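Local structure of capsid fiber protein (Bacillus phage phi29, 6QYY) at residues V86-D90 / P91-F95. The protein forms the fibers on the head of the phage, this construct being the N-terminal base that probably seats each trimeric fiber on the capsid. Residues are numbered along the deposited sequence; the frame is centred on the assembly and turned at random.
Sequences VPTDD and PSTVF
Asp90 opens a turn, and its carboxylate takes hold of Ser92, two residues on. Its CB lies 3.7 Å from Thr93 OG1, and CG stands anti to the backbone N (chi1 -180°), which carries the carboxylate alongside the chain toward the residues ahead. OD1 accepts twice from Ser92, from the hydroxyl OG at 2.7 Å and from the backbone N at 3.0 Å, both donors arriving on one face of the carboxylate, well out of its plane. OD2 meets the methyl CG2 of Thr93 at 3.5 Å. A short acidic side chain suits this place, having just the length to bond the amide two residues on, as in an Asx turn, and this grip should limit rotation of the carboxylate. The main chain closes a turn of its own: Thr93 N donates to Asp90 O at 3.1 Å, nearly straight at 165° but from above the carbonyl plane. Pro91, whose ring already fixes phi near -61°, lends itself to the first corner of this beta turn. Before the turn, Thr88 OG1 accepts from Asp90 N (3.2 Å), an ST turn, and one water joins that hydroxyl to Thr93 OG1. Thr88 suits its place by its two branches, for its methyl CG2 packs on Val94 CG2 at 3.7 Å; buried Val94 is wholly apolar. The turn links strand 85-87, outermost of its sheet within this chain, to strand 96-98, passing the end of strand 76-79 between them; Thr93 O bonds Thr78 of that strand, and Arg114, just beyond strand 107-112, ties down the carbonyls of Pro91 and Val94.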
loop_
_atom_site.group_PDB
_atom_site.type_symbol
_atom_site.label_atom_id
_atom_site.label_comp_id
_atom_site.label_asym_id
_atom_site.label_seq_id
_atom_site.Cartn_x
_atom_site.Cartn_y
_atom_site.Cartn_z
ATOM N N VAL A 86 4.274 -5.262 -19.008
ATOM C CA VAL A 86 3.715 -4.983 -20.341
ATOM C C VAL A 86 2.331 -4.374 -20.195
ATOM O O VAL A 86 1.642 -4.555 -19.181
ATOM C CB VAL A 86 3.628 -6.258 -21.215
ATOM C CG1 VAL A 86 5.016 -6.879 -21.419
ATOM C CG2 VAL A 86 2.642 -7.257 -20.607
ATOM N N PRO A 87 1.894 -3.628 -21.216
ATOM C CA PRO A 87 0.524 -3.099 -21.211
ATOM C C PRO A 87 -0.518 -4.211 -21.229
ATOM O O PRO A 87 -0.302 -5.298 -21.770
ATOM C CB PRO A 87 0.457 -2.268 -22.499
ATOM C CG PRO A 87 1.880 -1.966 -22.840
ATOM C CD PRO A 87 2.658 -3.159 -22.387
ATOM N N THR A 88 -1.661 -3.923 -20.617
ATOM C CA THR A 88 -2.830 -4.788 -20.688
ATOM C C THR A 88 -4.065 -3.921 -20.519
ATOM O O THR A 88 -3.980 -2.758 -20.115
ATOM C CB THR A 88 -2.799 -5.901 -19.623
ATOM O OG1 THR A 88 -3.859 -6.838 -19.872
ATOM C CG2 THR A 88 -2.973 -5.318 -18.226
ATOM N N ASP A 89 -5.219 -4.491 -20.859
ATOM C CA ASP A 89 -6.495 -3.871 -20.558
ATOM C C ASP A 89 -7.396 -4.765 -19.712
ATOM O O ASP A 89 -8.538 -4.380 -19.432
ATOM C CB ASP A 89 -7.209 -3.472 -21.860
ATOM C CG ASP A 89 -7.043 -4.499 -22.947
ATOM O OD1 ASP A 89 -7.254 -5.698 -22.672
ATOM O OD2 ASP A 89 -6.699 -4.106 -24.080
ATOM N N ASP A 90 -6.925 -5.949 -19.306
ATOM C CA ASP A 90 -7.687 -6.814 -18.412
ATOM C C ASP A 90 -7.585 -6.264 -16.999
ATOM O O ASP A 90 -6.517 -6.345 -16.383
ATOM C CB ASP A 90 -7.176 -8.259 -18.461
ATOM C CG ASP A 90 -7.961 -9.207 -17.537
ATOM O OD1 ASP A 90 -8.878 -8.759 -16.817
ATOM O OD2 ASP A 90 -7.653 -10.420 -17.533
ATOM N N PRO A 91 -8.678 -5.733 -16.441
ATOM C CA PRO A 91 -8.590 -5.131 -15.101
ATOM C C PRO A 91 -8.156 -6.112 -14.029
ATOM O O PRO A 91 -7.486 -5.705 -13.074
ATOM C CB PRO A 91 -10.013 -4.610 -14.846
ATOM C CG PRO A 91 -10.732 -4.717 -16.163
ATOM C CD PRO A 91 -10.063 -5.796 -16.933
ATOM N N SER A 92 -8.476 -7.400 -14.171
ATOM C CA SER A 92 -8.129 -8.359 -13.127
ATOM C C SER A 92 -6.639 -8.683 -13.062
ATOM O O SER A 92 -6.221 -9.375 -12.128
ATOM C CB SER A 92 -8.918 -9.649 -13.322
ATOM O OG SER A 92 -8.643 -10.212 -14.590
ATOM N N THR A 93 -5.830 -8.228 -14.016
ATOM C CA THR A 93 -4.398 -8.506 -13.998
ATOM C C THR A 93 -3.551 -7.255 -13.868
ATOM O O THR A 93 -2.316 -7.360 -13.843
ATOM C CB THR A 93 -3.961 -9.249 -15.265
ATOM O OG1 THR A 93 -4.088 -8.367 -16.388
ATOM C CG2 THR A 93 -4.798 -10.522 -15.476
ATOM N N VAL A 94 -4.169 -6.078 -13.791
ATOM C CA VAL A 94 -3.411 -4.842 -13.649
ATOM C C VAL A 94 -2.844 -4.745 -12.242
ATOM O O VAL A 94 -3.545 -4.995 -11.253
ATOM C CB VAL A 94 -4.296 -3.631 -13.965
ATOM C CG1 VAL A 94 -3.567 -2.352 -13.610
ATOM C CG2 VAL A 94 -4.678 -3.636 -15.434
ATOM N N PHE A 95 -1.569 -4.376 -12.137
ATOM C CA PHE A 95 -0.967 -4.098 -10.845
ATOM C C PHE A 95 -0.388 -2.697 -10.766
ATOM O O PHE A 95 0.099 -2.309 -9.703
ATOM C CB PHE A 95 0.129 -5.132 -10.494
ATOM C CG PHE A 95 1.428 -4.952 -11.256
ATOM C CD1 PHE A 95 2.470 -4.178 -10.734
ATOM C CD2 PHE A 95 1.632 -5.600 -12.469
ATOM C CE1 PHE A 95 3.670 -4.017 -11.437
ATOM C CE2 PHE A 95 2.824 -5.445 -13.176
ATOM C CZ PHE A 95 3.848 -4.648 -12.659
HETATM O O HOH W 1 -3.413 -9.768 -18.959
#